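Local coordinates for sensor protein kinase HptS (Staphylococcus aureus, PDB 6LKH), which probably acts as the histidine kinase of a two-component system, passing an extracellular signal inward by autophosphorylation and phosphotransfer to a response regulator, at residues C[31-36]-C[92-97]. Numbering follows the deposited sequence.
Sequences FQELDL and KFKNST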
loop_
_atom_site.group_PDB
_atom_site.type_symbol
_atom_site.label_atom_id
_atom_site.label_comp_id
_atom_site.label_asym_id
_atom_site.label_seq_id
_atom_site.Cartn_x
_atom_site.Cartn_y
_atom_site.Cartn_z
ATOM N N PHE C 31 -33.612 -16.123 -8.033
ATOM C CA PHE C 31 -32.613 -15.084 -8.129
ATOM C C PHE C 31 -31.881 -15.078 -9.392
ATOM O O PHE C 31 -31.649 -14.035 -9.913
ATOM C CB PHE C 31 -31.582 -15.228 -7.062
ATOM C CG PHE C 31 -32.112 -15.184 -5.699
ATOM C CD1 PHE C 31 -33.141 -14.386 -5.405
ATOM C CD2 PHE C 31 -31.590 -15.954 -4.749
ATOM C CE1 PHE C 31 -33.641 -14.325 -4.173
ATOM C CE2 PHE C 31 -32.091 -15.917 -3.510
ATOM C CZ PHE C 31 -33.112 -15.093 -3.222
ATOM N N GLN C 32 -31.521 -16.241 -9.913
ATOM C CA GLN C 32 -30.696 -16.295 -11.114
ATOM C C GLN C 32 -31.410 -15.533 -12.225
ATOM O O GLN C 32 -30.783 -15.205 -13.240
ATOM C CB GLN C 32 -30.533 -17.756 -11.539
ATOM C CG GLN C 32 -29.743 -18.614 -10.566
ATOM C CD GLN C 32 -29.720 -20.073 -10.971
ATOM O OE1 GLN C 32 -30.632 -20.560 -11.641
ATOM N NE2 GLN C 32 -28.668 -20.778 -10.576
ATOM N N GLU C 33 -32.701 -15.246 -12.058
ATOM C CA GLU C 33 -33.500 -14.549 -13.057
ATOM C C GLU C 33 -33.835 -13.117 -12.637
ATOM O O GLU C 33 -34.561 -12.425 -13.358
ATOM C CB GLU C 33 -34.773 -15.357 -13.350
ATOM C CG GLU C 33 -35.609 -14.913 -14.555
ATOM C CD GLU C 33 -34.943 -15.198 -15.893
ATOM O OE1 GLU C 33 -35.665 -15.541 -16.854
ATOM O OE2 GLU C 33 -33.703 -15.087 -15.989
ATOM N N LEU C 34 -33.316 -12.650 -11.501
ATOM C CA LEU C 34 -33.540 -11.291 -11.028
ATOM C C LEU C 34 -32.305 -10.427 -11.248
ATOM O O LEU C 34 -31.168 -10.895 -11.132
ATOM C CB LEU C 34 -33.901 -11.270 -9.536
ATOM C CG LEU C 34 -35.227 -11.891 -9.089
ATOM C CD1 LEU C 34 -35.255 -11.976 -7.575
ATOM C CD2 LEU C 34 -36.420 -11.093 -9.593
ATOM N N ASP C 35 -32.543 -9.153 -11.554
ATOM C CA ASP C 35 -31.489 -8.163 -11.743
ATOM C C ASP C 35 -31.679 -7.070 -10.700
ATOM O O ASP C 35 -32.748 -6.456 -10.630
ATOM C CB ASP C 35 -31.524 -7.583 -13.162
ATOM C CG ASP C 35 -30.670 -6.338 -13.309
ATOM O OD1 ASP C 35 -29.717 -6.167 -12.517
ATOM O OD2 ASP C 35 -30.956 -5.523 -14.211
ATOM N N LEU C 36 -30.644 -6.827 -9.898
ATOM C CA LEU C 36 -30.738 -5.917 -8.763
ATOM C C LEU C 36 -30.453 -4.463 -9.134
ATOM O O LEU C 36 -30.395 -3.609 -8.242
ATOM C CB LEU C 36 -29.793 -6.378 -7.648
ATOM C CG LEU C 36 -30.126 -7.757 -7.065
ATOM C CD1 LEU C 36 -29.104 -8.166 -6.032
ATOM C CD2 LEU C 36 -31.517 -7.780 -6.451
ATOM N N LYS C 92 -26.312 -15.961 -6.541
ATOM C CA LYS C 92 -26.172 -15.624 -7.951
ATOM C C LYS C 92 -27.414 -14.851 -8.382
ATOM O O LYS C 92 -28.537 -15.348 -8.246
ATOM C CB LYS C 92 -25.987 -16.889 -8.788
ATOM C CG LYS C 92 -24.994 -17.891 -8.184
ATOM C CD LYS C 92 -23.614 -17.274 -7.955
ATOM C CE LYS C 92 -22.641 -18.266 -7.321
ATOM N NZ LYS C 92 -23.045 -18.673 -5.943
ATOM N N PHE C 93 -27.211 -13.638 -8.891
ATOM C CA PHE C 93 -28.294 -12.693 -9.129
ATOM C C PHE C 93 -28.284 -12.192 -10.568
ATOM O O PHE C 93 -28.494 -11.005 -10.836
ATOM C CB PHE C 93 -28.205 -11.526 -8.148
ATOM C CG PHE C 93 -29.179 -11.614 -7.014
ATOM C CD1 PHE C 93 -30.506 -11.286 -7.206
ATOM C CD2 PHE C 93 -28.768 -12.015 -5.756
ATOM C CE1 PHE C 93 -31.409 -11.363 -6.166
ATOM C CE2 PHE C 93 -29.667 -12.092 -4.711
ATOM C CZ PHE C 93 -30.989 -11.763 -4.918
ATOM N N LYS C 94 -28.045 -13.089 -11.521
ATOM C CA LYS C 94 -28.138 -12.739 -12.935
ATOM C C LYS C 94 -27.056 -11.738 -13.329
ATOM O O LYS C 94 -26.206 -12.040 -14.173
ATOM C CB LYS C 94 -29.527 -12.182 -13.252
ATOM C CG LYS C 94 -29.914 -12.291 -14.715
ATOM C CD LYS C 94 -31.349 -11.851 -14.939
ATOM C CE LYS C 94 -31.859 -12.290 -16.301
ATOM N NZ LYS C 94 -33.239 -11.797 -16.561
ATOM N N ASN C 95 -27.082 -10.540 -12.733
ATOM C CA ASN C 95 -26.102 -9.515 -13.081
ATOM C C ASN C 95 -24.764 -9.714 -12.378
ATOM O O ASN C 95 -23.725 -9.318 -12.917
ATOM C CB ASN C 95 -26.665 -8.124 -12.764
ATOM C CG ASN C 95 -26.830 -7.876 -11.274
ATOM O OD1 ASN C 95 -27.775 -8.361 -10.651
ATOM N ND2 ASN C 95 -25.923 -7.090 -10.700
ATOM N N SER C 96 -24.761 -10.329 -11.199
ATOM C CA SER C 96 -23.531 -10.536 -10.444
ATOM C C SER C 96 -23.851 -11.378 -9.218
ATOM O O SER C 96 -25.011 -11.685 -8.935
ATOM C CB SER C 96 -22.891 -9.205 -10.031
ATOM O OG SER C 96 -21.648 -9.406 -9.370
ATOM N N THR C 97 -22.796 -11.759 -8.503
ATOM C CA THR C 97 -22.926 -12.423 -7.214
ATOM C C THR C 97 -22.987 -11.390 -6.097
ATOM O O THR C 97 -22.199 -10.440 -6.067
ATOM C CB THR C 97 -21.754 -13.379 -6.980
ATOM O OG1 THR C 97 -21.841 -14.473 -7.900
ATOM C CG2 THR C 97 -21.750 -13.922 -5.549
#
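A hydrophobic contact centred on the Phe93 ring, with weak polar contacts at its margin, joins two loops at one end of the elongated chain: 31-36, which links helix 28-31 to helix 39-53, and the hairpin connection 92-97 between the antiparallel strands 84-92 and 97-106. Phe93 is packed between Phe31 and Leu36. Phe31 lies over one face of its ring in an offset stack, centroids 4.5 Å apart and planes inclined by 29°, with Phe31 CD1 reaching to 3.4 Å from Phe93 CZ. Phe31 CB also sits almost above the middle of that face, in a CH-pi contact. Against the opposite face comes Leu36, whose CD1 stands 3.7 Å from the Phe93 ring centroid. With its CG anti to its own carbonyl carbon (chi1 -63°) and an extended chi2, Leu36 places CD1 over the face, while CD2 lies beyond the rim, nearest CE1 and CD1 of Phe93. Leu34 adds CB and CD1 alongside, and Thr45 of helix 39-53 touches Leu34, Leu36 and Phe93.

Polar groups flank this core. The Leu36 N-H points nearly straight at Asn95 OD1 (176°), but at 3.3 Å the bond is weak; ND2 of the same amide hydrogen-bonds to the Tyr98 hydroxyl. Asp35 OD1 lies close to Asn95 OD1 without bonding to it, both being acceptors, and OD2 hydrogen-bonds to the Thr37 hydroxyl. Lys94 runs extended across the type I turn formed by Phe31 to Leu34, its CB beside the carbonyl oxygens of Gln32 and Leu34 and its CD beside that of Glu33, and ends in a weak salt bridge from NZ to Glu33 OE2, 3.4 Å long.

The buried apolar packing of Phe31, Phe93 and Leu36 is thus probably a main source of cohesion, while the Lys94-Glu33 pair, on exposed side chains that also meet a crystal neighbour, probably adds little.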